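Local atomic coordinates of sensor protein (Thermotoga maritima, PDB entry 3A0S), a protein that probably works as a sensor histidine kinase, passing phosphate from ATP to a protein histidine, and is represented here by its PAS domain. Residues T15-N18 with L24-L27; I6-D11 with R35-L40; E44-V49 with N63-G68. All coordinates share one frame; numbering follows the deposited sequence.

How the contacts relate
All three contacts belong to one PAS domain and reach the same antiparallel sheet. Contacts 1 and 2 have their centres about 11 Å apart and lie on neighbouring strands, 14-17 and 4-9, where Glu16 OE1 comes to 2.7 Å from Thr7 OG1, a probable hydrogen bond. Contact 3 sits farther off, its centre about 15 Å from that of contact 1 and about 14 Å from that of contact 2. Phe25 CE1 meets Phe67 CE1 at 3.7 Å, and Leu37 CD2 meets Ile46 CG2 at 4.0 Å. Glycol molecules, probably from the crystallisation liquor, lie against Phe25, Leu8 and Phe67; such molecules often mark pockets, though whether these do is undecided.

Contact 1: T15-N18 with L24-L27; sequences TEWN and LFGL
Trp17 NE1 donates to the backbone O of Leu27, 2.9 Å away, and this hydrogen bond ties the end of strand 14-17 to the turn that follows helix 19-25. It is somewhat bent, with an N-H...O angle of 143°, and the donor stands 44° out of the carbonyl plane of Leu27, away from either lone pair. The oxygen itself sits near the edge of the indole, a little tilted from its plane. What brings the ring here is the first torsion of Trp17: CG lies anti to the backbone N (chi1 -177°), which sends the indole across to the helix end.

Next to the polar bond, the benzo part of the indole packs on carbon. Trp17 CZ2 is the atom that does most of the touching: it is 3.9 Å from Leu27 CB and 4.0 Å from Phe25 CB. One atom along, Trp17 CH2 approaches Phe25 CD2 at 4.1 Å. The two aromatic rings meet at a slant, neither stacked nor edge-to-face. Replacing Trp17 by an alanine would probably leave the Leu27 carbonyl without this donor and open a gap beside the CB atoms of Phe25 and Leu27.

Gly26, with its positive phi, ends the helical run between these two residues, and the chain turns there into Leu27. At the other end of the helix, Asn18 is the N-cap: its OD1 accepts from the backbone N of Ala21. Phe25 also meets Phe43 edge-to-face, while Trp17 reaches Val32 in helix 29-32. This is the early part of the PAS fold: strand 14-17, second in chain order, leads into helix 19-25, and the turn after the helix comes back to Trp17.

Contact 2: I6-D11 with R35-L40; sequences ITLSKD and RRLKDL
Leu37 meets strand 4-9 through CB and both its methyl branches, beginning at CB, which lies 3.7 Å from Leu8 CD2. A chi1 of -175° swings CG to the far side from its own N, and the chain runs on over the strand and forks. One branch, Leu37 CD2, stays with Leu8 and comes to 4.1 Å from Leu8 CD1. The other, Leu37 CD1, meets CG2 of Ile6 at 4.3 Å, two residues before Leu8 on the same side of the strand. Leu8 and Leu37 cross at about a right angle. Ile14 and Ile92, from the strands flanking 4-9, also touch Leu37.

The second meeting point lies just past the end of the strand, where Asp11 sits in the following turn and Arg36 passes its backbone O. Two conformers of this arginine were modelled, and what follows holds, less certainly, for one of them. Its CD stands 3.1 Å from Asp11 O, with NE at 3.3 Å. Bent at chi3, the chain carries the guanidinium round to its own segment, where Arg36 NH1 makes a salt bridge of 3.6 Å with Asp39 OD2, the carboxylate oxygen lying in plane at the guanidinium edge. The backbone N of Asp11 donates to Ser9 OG at 3.2 Å, an ST turn.

In the PAS fold this is the first strand of the sheet met by the loop that leads to the long helix 44-56. The 3-10 turn 37-39 is laid on the sheet by aliphatic carbon, while Arg36 and Asp39 pair at the outer margin. Buried leucine and isoleucine contacts of this sort carry no directional bond, and their specificity comes from shape; the polar approach at the rim remains tentative.

Contact 3: E44-V49 with N63-G68; sequences EEIGSV and NFYKFG
Two residues of helix 44-49, Glu45 and Ile46, meet Tyr65 and Phe67 of the strand, first through polar atoms. Tyr65 OH donates to Glu45 OE1 at 2.6 Å, a short bond that uses the oxygen's anti lone pair, away from the other carboxylate oxygen. Carboxylate and phenol ring are steeply turned, their planes 72° apart. Glu45 gets there on an extended chain that leaves CA pointing away from its own N (chi1 -180°), sliding past the tyrosine in the opposite direction. A water donates to the same hydroxyl, 2.9 Å from Tyr65 OH, and accepts from the backbone N of Ile46 at 3.0 Å. The phenol oxygen is therefore gripped from two directions, and the water takes up an N-H of the helix's first turn.

The apolar part belongs to Ile46. Its CG1 lies 3.9 Å from Tyr65 CZ, and its CD1 reaches farther, to Phe67 CE2 at 3.7 Å. Phe67 CD2 in turn lies at the edge of the Tyr65 ring, in plane, and Ile46 approaches both rings at a slant.

In this PAS fold the 44-49 part of helix 44-56 runs roughly antiparallel to 65-67, their axes at 147°, and reaches that part of the outermost strand 60-67, next in the chain, through side chains. Tyr65 touches Ile74 of strand 70-80 as well, and Phe67 meets the Phe43 ring just before the helix.

Contact 1: T15-N18 with L24-L27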
loop_
_atom_site.group_PDB
_atom_site.type_symbol
_atom_site.label_atom_id
_atom_site.label_comp_id
_atom_site.label_asym_id
_atom_site.label_seq_id
_atom_site.Cartn_x
_atom_site.Cartn_y
_atom_site.Cartn_z
ATOM N N THR A 15 -2.181 -7.108 -4.212
ATOM C CA THR A 15 -2.975 -7.424 -5.394
ATOM C C THR A 15 -2.671 -6.509 -6.550
ATOM O O THR A 15 -3.022 -6.836 -7.693
ATOM C CB THR A 15 -4.480 -7.382 -5.118
ATOM O OG1 THR A 15 -4.815 -6.054 -4.697
ATOM C CG2 THR A 15 -4.850 -8.397 -4.044
ATOM N N GLU A 16 -2.033 -5.369 -6.284
ATOM C CA GLU A 16 -1.555 -4.453 -7.340
ATOM C C GLU A 16 -0.191 -3.890 -6.946
ATOM O O GLU A 16 0.025 -3.621 -5.773
ATOM C CB GLU A 16 -2.570 -3.300 -7.616
ATOM C CG GLU A 16 -4.001 -3.758 -8.015
ATOM C CD GLU A 16 -4.968 -2.620 -8.359
ATOM O OE1 GLU A 16 -5.015 -1.568 -7.678
ATOM O OE2 GLU A 16 -5.691 -2.816 -9.354
ATOM N N TRP A 17 0.691 -3.703 -7.927
ATOM C CA TRP A 17 2.019 -3.157 -7.700
ATOM C C TRP A 17 2.451 -2.603 -9.035
ATOM O O TRP A 17 2.846 -3.336 -9.929
ATOM C CB TRP A 17 2.949 -4.268 -7.238
ATOM C CG TRP A 17 4.363 -3.882 -6.887
ATOM C CD1 TRP A 17 5.418 -3.726 -7.761
ATOM C CD2 TRP A 17 4.902 -3.687 -5.570
ATOM N NE1 TRP A 17 6.570 -3.436 -7.062
ATOM C CE2 TRP A 17 6.279 -3.406 -5.713
ATOM C CE3 TRP A 17 4.352 -3.738 -4.280
ATOM C CZ2 TRP A 17 7.117 -3.170 -4.602
ATOM C CZ3 TRP A 17 5.194 -3.541 -3.176
ATOM C CH2 TRP A 17 6.552 -3.235 -3.349
ATOM N N ASN A 18 2.329 -1.292 -9.182
ATOM C CA ASN A 18 2.432 -0.724 -10.517
ATOM C C ASN A 18 3.890 -0.463 -10.894
ATOM O O ASN A 18 4.839 -0.717 -10.102
ATOM C CB ASN A 18 1.549 0.538 -10.693
ATOM C CG ASN A 18 2.075 1.737 -9.952
ATOM O OD1 ASN A 18 2.973 1.654 -9.101
ATOM N ND2 ASN A 18 1.512 2.914 -10.287
ATOM N N LEU A 24 10.425 2.684 -7.854
ATOM C CA LEU A 24 10.712 3.301 -6.581
ATOM C C LEU A 24 11.379 2.294 -5.662
ATOM O O LEU A 24 12.360 2.607 -4.951
ATOM C CB LEU A 24 9.432 3.824 -5.929
ATOM C CG LEU A 24 9.640 4.519 -4.588
ATOM C CD1 LEU A 24 10.649 5.666 -4.677
ATOM C CD2 LEU A 24 8.307 4.988 -4.024
ATOM N N PHE A 25 10.861 1.066 -5.665
ATOM C CA PHE A 25 11.306 0.080 -4.664
ATOM C C PHE A 25 12.250 -1.005 -5.187
ATOM O O PHE A 25 12.863 -1.735 -4.401
ATOM C CB PHE A 25 10.080 -0.545 -4.018
ATOM C CG PHE A 25 9.253 0.424 -3.241
ATOM C CD1 PHE A 25 9.804 1.116 -2.155
ATOM C CD2 PHE A 25 7.925 0.617 -3.558
ATOM C CE1 PHE A 25 9.039 1.988 -1.413
ATOM C CE2 PHE A 25 7.168 1.510 -2.823
ATOM C CZ PHE A 25 7.725 2.202 -1.756
ATOM N N GLY A 26 12.361 -1.123 -6.504
ATOM C CA GLY A 26 13.284 -2.071 -7.143
ATOM C C GLY A 26 12.854 -3.519 -7.105
ATOM O O GLY A 26 13.697 -4.439 -7.228
ATOM N N LEU A 27 11.549 -3.734 -6.907
ATOM C CA LEU A 27 10.950 -5.074 -6.893
ATOM C C LEU A 27 9.949 -5.163 -8.047
ATOM O O LEU A 27 9.130 -4.234 -8.242
ATOM C CB LEU A 27 10.239 -5.359 -5.549
ATOM C CG LEU A 27 11.043 -5.278 -4.230
ATOM C CD1 LEU A 27 10.140 -5.460 -3.024
ATOM C CD2 LEU A 27 12.209 -6.286 -4.192
#

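Contact 2: I6-D11 with R35-L40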
loop_
_atom_site.group_PDB
_atom_site.type_symbol
_atom_site.label_atom_id
_atom_site.label_comp_id
_atom_site.label_asym_id
_atom_site.label_seq_id
_atom_site.Cartn_x
_atom_site.Cartn_y
_atom_site.Cartn_z
ATOM N N ILE A 6 0.519 0.498 -4.361
ATOM C CA ILE A 6 0.482 -0.843 -3.829
ATOM C C ILE A 6 -0.938 -1.037 -3.313
ATOM O O ILE A 6 -1.417 -0.251 -2.479
ATOM C CB ILE A 6 1.438 -0.937 -2.649
ATOM C CG1 ILE A 6 2.885 -0.555 -3.029
ATOM C CG2 ILE A 6 1.412 -2.372 -2.046
ATOM C CD1 ILE A 6 3.841 -0.442 -1.827
ATOM N N THR A 7 -1.634 -2.044 -3.831
ATOM C CA THR A 7 -2.975 -2.326 -3.326
ATOM C C THR A 7 -2.931 -3.630 -2.551
ATOM O O THR A 7 -2.269 -4.605 -3.002
ATOM C CB THR A 7 -3.976 -2.493 -4.484
ATOM O OG1 THR A 7 -3.946 -1.299 -5.248
ATOM C CG2 THR A 7 -5.408 -2.681 -3.971
ATOM N N LEU A 8 -3.595 -3.632 -1.399
ATOM C CA LEU A 8 -3.616 -4.807 -0.508
ATOM C C LEU A 8 -5.040 -5.328 -0.408
ATOM O O LEU A 8 -5.991 -4.550 -0.417
ATOM C CB LEU A 8 -3.200 -4.425 0.908
ATOM C CG LEU A 8 -1.820 -3.801 1.033
ATOM C CD1 LEU A 8 -1.501 -3.647 2.481
ATOM C CD2 LEU A 8 -0.723 -4.662 0.399
ATOM N N SER A 9 -5.173 -6.643 -0.318
ATOM C CA SER A 9 -6.456 -7.284 -0.047
ATOM C C SER A 9 -6.786 -7.124 1.432
ATOM O O SER A 9 -5.971 -6.672 2.228
ATOM C CB SER A 9 -6.406 -8.759 -0.419
ATOM O OG SER A 9 -5.629 -9.490 0.524
ATOM N N LYS A 10 -7.984 -7.589 1.815
ATOM C CA LYS A 10 -8.394 -7.539 3.227
ATOM C C LYS A 10 -7.582 -8.492 4.103
ATOM O O LYS A 10 -7.603 -8.412 5.332
ATOM C CB LYS A 10 -9.894 -7.822 3.365
ATOM C CG LYS A 10 -10.334 -9.180 2.886
ATOM C CD LYS A 10 -11.804 -9.437 3.301
ATOM C CE LYS A 10 -12.764 -9.081 2.246
ATOM N NZ LYS A 10 -13.905 -10.076 2.076
ATOM N N ASP A 11 -6.812 -9.371 3.465
ATOM C CA ASP A 11 -5.862 -10.184 4.205
ATOM C C ASP A 11 -4.435 -9.681 4.178
ATOM O O ASP A 11 -3.533 -10.379 4.652
ATOM C CB ASP A 11 -5.925 -11.622 3.720
ATOM C CG ASP A 11 -7.302 -12.199 3.883
ATOM O OD1 ASP A 11 -7.764 -12.345 5.029
ATOM O OD2 ASP A 11 -7.935 -12.454 2.874
ATOM N N ARG A 35 1.804 -11.798 -2.076
ATOM C CA ARG A 35 2.496 -11.904 -0.786
ATOM C C ARG A 35 1.967 -10.876 0.206
ATOM O O ARG A 35 1.430 -9.821 -0.201
ATOM C CB ARG A 35 3.996 -11.728 -0.972
ATOM C CG ARG A 35 4.563 -12.684 -2.005
ATOM C CD ARG A 35 6.040 -12.489 -2.194
ATOM N NE ARG A 35 6.583 -13.402 -3.210
ATOM C CZ ARG A 35 7.034 -14.614 -2.938
ATOM N NH1 ARG A 35 7.009 -15.080 -1.680
ATOM N NH2 ARG A 35 7.546 -15.376 -3.909
ATOM N N ARG A 36 2.128 -11.182 1.493
ATOM C CA ARG A 36 1.770 -10.174 2.476
ATOM C C ARG A 36 2.765 -9.049 2.485
ATOM O O ARG A 36 3.953 -9.283 2.612
ATOM C CB ARG A 36 1.399 -10.720 3.834
ATOM C CG ARG A 36 -0.107 -10.805 3.877
ATOM C CD ARG A 36 -0.556 -10.802 5.229
ATOM N NE ARG A 36 -0.938 -12.166 5.583
ATOM C CZ ARG A 36 -0.126 -13.205 5.761
ATOM N NH1 ARG A 36 1.180 -13.099 5.618
ATOM N NH2 ARG A 36 -0.649 -14.386 6.071
ATOM N N LEU A 37 2.287 -7.815 2.361
ATOM C CA LEU A 37 3.184 -6.664 2.375
ATOM C C LEU A 37 4.053 -6.643 3.615
ATOM O O LEU A 37 5.240 -6.307 3.532
ATOM C CB LEU A 37 2.393 -5.333 2.295
ATOM C CG LEU A 37 3.296 -4.098 2.188
ATOM C CD1 LEU A 37 4.077 -4.080 0.869
ATOM C CD2 LEU A 37 2.462 -2.823 2.245
ATOM N N LYS A 38 3.455 -7.000 4.742
ATOM C CA LYS A 38 4.149 -6.903 6.014
ATOM C C LYS A 38 5.306 -7.895 6.094
ATOM O O LYS A 38 6.154 -7.769 6.999
ATOM C CB LYS A 38 3.179 -7.069 7.194
ATOM C CG LYS A 38 2.487 -8.389 7.297
ATOM C CD LYS A 38 1.585 -8.491 8.548
ATOM C CE LYS A 38 0.801 -9.801 8.536
ATOM N NZ LYS A 38 -0.230 -9.921 9.622
ATOM N N ASP A 39 5.343 -8.879 5.183
ATOM C CA ASP A 39 6.471 -9.841 5.150
ATOM C C ASP A 39 7.685 -9.270 4.461
ATOM O O ASP A 39 8.773 -9.845 4.534
ATOM C CB ASP A 39 6.114 -11.151 4.442
ATOM C CG ASP A 39 5.227 -12.062 5.251
ATOM O OD1 ASP A 39 5.149 -11.952 6.493
ATOM O OD2 ASP A 39 4.597 -12.949 4.621
ATOM N N LEU A 40 7.549 -8.136 3.811
ATOM C CA LEU A 40 8.670 -7.540 3.094
ATOM C C LEU A 40 9.412 -6.622 4.045
ATOM O O LEU A 40 8.795 -5.685 4.590
ATOM C CB LEU A 40 8.201 -6.762 1.842
ATOM C CG LEU A 40 7.360 -7.544 0.821
ATOM C CD1 LEU A 40 7.096 -6.695 -0.431
ATOM C CD2 LEU A 40 8.020 -8.886 0.439
#

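Contact 3: E44-V49 with N63-G68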
loop_
_atom_site.group_PDB
_atom_site.type_symbol
_atom_site.label_atom_id
_atom_site.label_comp_id
_atom_site.label_asym_id
_atom_site.label_seq_id
_atom_site.Cartn_x
_atom_site.Cartn_y
_atom_site.Cartn_z
ATOM N N GLU A 44 7.077 -3.316 6.809
ATOM C CA GLU A 44 6.347 -3.787 7.988
ATOM C C GLU A 44 5.501 -2.681 8.589
ATOM O O GLU A 44 4.346 -2.906 8.947
ATOM C CB GLU A 44 7.309 -4.328 9.057
ATOM C CG GLU A 44 8.215 -5.477 8.610
ATOM C CD GLU A 44 9.559 -5.049 7.980
ATOM O OE1 GLU A 44 9.826 -3.845 7.685
ATOM O OE2 GLU A 44 10.370 -5.972 7.770
ATOM N N GLU A 45 6.081 -1.489 8.721
ATOM C CA GLU A 45 5.347 -0.366 9.293
ATOM C C GLU A 45 4.197 0.123 8.408
ATOM O O GLU A 45 3.075 0.331 8.886
ATOM C CB GLU A 45 6.287 0.787 9.580
ATOM C CG GLU A 45 5.597 1.991 10.175
ATOM C CD GLU A 45 6.599 3.011 10.685
ATOM O OE1 GLU A 45 7.488 3.438 9.904
ATOM O OE2 GLU A 45 6.512 3.371 11.881
ATOM N N ILE A 46 4.480 0.312 7.121
ATOM C CA ILE A 46 3.415 0.668 6.167
ATOM C C ILE A 46 2.291 -0.385 6.196
ATOM O O ILE A 46 1.107 -0.035 6.174
ATOM C CB ILE A 46 3.978 0.854 4.750
ATOM C CG1 ILE A 46 4.765 2.166 4.698
ATOM C CG2 ILE A 46 2.863 0.889 3.720
ATOM C CD1 ILE A 46 5.799 2.214 3.546
ATOM N N GLY A 47 2.679 -1.653 6.298
ATOM C CA GLY A 47 1.709 -2.753 6.365
ATOM C C GLY A 47 0.858 -2.626 7.612
ATOM O O GLY A 47 -0.347 -2.834 7.568
ATOM N N SER A 48 1.486 -2.272 8.733
ATOM C CA SER A 48 0.759 -2.072 9.987
ATOM C C SER A 48 -0.214 -0.888 9.936
ATOM O O SER A 48 -1.356 -1.026 10.384
ATOM C CB SER A 48 1.757 -1.900 11.145
ATOM O OG SER A 48 1.114 -1.962 12.402
ATOM N N VAL A 49 0.199 0.243 9.344
ATOM C CA VAL A 49 -0.703 1.383 9.182
ATOM C C VAL A 49 -1.908 0.991 8.294
ATOM O O VAL A 49 -3.050 1.356 8.578
ATOM C CB VAL A 49 0.010 2.628 8.594
ATOM C CG1 VAL A 49 -0.985 3.752 8.306
ATOM C CG2 VAL A 49 1.091 3.124 9.567
ATOM N N ASN A 63 2.224 12.670 5.629
ATOM C CA ASN A 63 3.303 13.319 4.908
ATOM C C ASN A 63 4.623 13.170 5.652
ATOM O O ASN A 63 4.656 12.723 6.810
ATOM C CB ASN A 63 2.992 14.778 4.556
ATOM C CG ASN A 63 2.641 15.614 5.762
ATOM O OD1 ASN A 63 2.959 15.263 6.897
ATOM N ND2 ASN A 63 1.969 16.731 5.522
ATOM N N PHE A 64 5.708 13.496 4.964
ATOM C CA PHE A 64 7.040 13.359 5.532
ATOM C C PHE A 64 7.248 11.965 6.128
ATOM O O PHE A 64 7.724 11.835 7.255
ATOM C CB PHE A 64 7.307 14.467 6.575
ATOM C CG PHE A 64 7.295 15.857 5.995
ATOM C CD1 PHE A 64 8.448 16.395 5.421
ATOM C CD2 PHE A 64 6.129 16.615 6.005
ATOM C CE1 PHE A 64 8.444 17.675 4.871
ATOM C CE2 PHE A 64 6.106 17.896 5.453
ATOM C CZ PHE A 64 7.267 18.427 4.883
ATOM N N TYR A 65 6.858 10.926 5.379
ATOM C CA TYR A 65 7.249 9.553 5.723
ATOM C C TYR A 65 8.584 9.282 5.061
ATOM O O TYR A 65 8.686 9.282 3.845
ATOM C CB TYR A 65 6.212 8.496 5.278
ATOM C CG TYR A 65 6.519 7.092 5.811
ATOM C CD1 TYR A 65 7.441 6.262 5.162
ATOM C CD2 TYR A 65 5.910 6.606 6.975
ATOM C CE1 TYR A 65 7.748 4.977 5.656
ATOM C CE2 TYR A 65 6.208 5.321 7.473
ATOM C CZ TYR A 65 7.128 4.515 6.811
ATOM O OH TYR A 65 7.436 3.248 7.307
ATOM N N LYS A 66 9.625 9.071 5.856
ATOM C CA LYS A 66 10.944 8.896 5.270
ATOM C C LYS A 66 11.169 7.452 4.831
ATOM O O LYS A 66 10.934 6.505 5.596
ATOM C CB LYS A 66 12.046 9.352 6.232
ATOM C CG LYS A 66 13.365 9.643 5.539
ATOM C CD LYS A 66 14.461 9.956 6.555
ATOM C CE LYS A 66 15.847 9.750 5.958
ATOM N NZ LYS A 66 16.553 11.019 5.611
ATOM N N PHE A 67 11.622 7.302 3.592
ATOM C CA PHE A 67 11.945 6.003 3.025
ATOM C C PHE A 67 13.191 6.202 2.185
ATOM O O PHE A 67 13.207 7.011 1.256
ATOM C CB PHE A 67 10.785 5.471 2.168
ATOM C CG PHE A 67 10.617 3.967 2.221
ATOM C CD1 PHE A 67 11.455 3.127 1.496
ATOM C CD2 PHE A 67 9.619 3.392 3.001
ATOM C CE1 PHE A 67 11.295 1.729 1.548
ATOM C CE2 PHE A 67 9.457 2.001 3.055
ATOM C CZ PHE A 67 10.290 1.175 2.330
ATOM N N GLY A 68 14.256 5.491 2.542
ATOM C CA GLY A 68 15.544 5.693 1.898
ATOM C C GLY A 68 16.060 7.085 2.199
ATOM O O GLY A 68 16.110 7.496 3.359
HETATM O O HOH W 1 7.331 0.488 6.382
#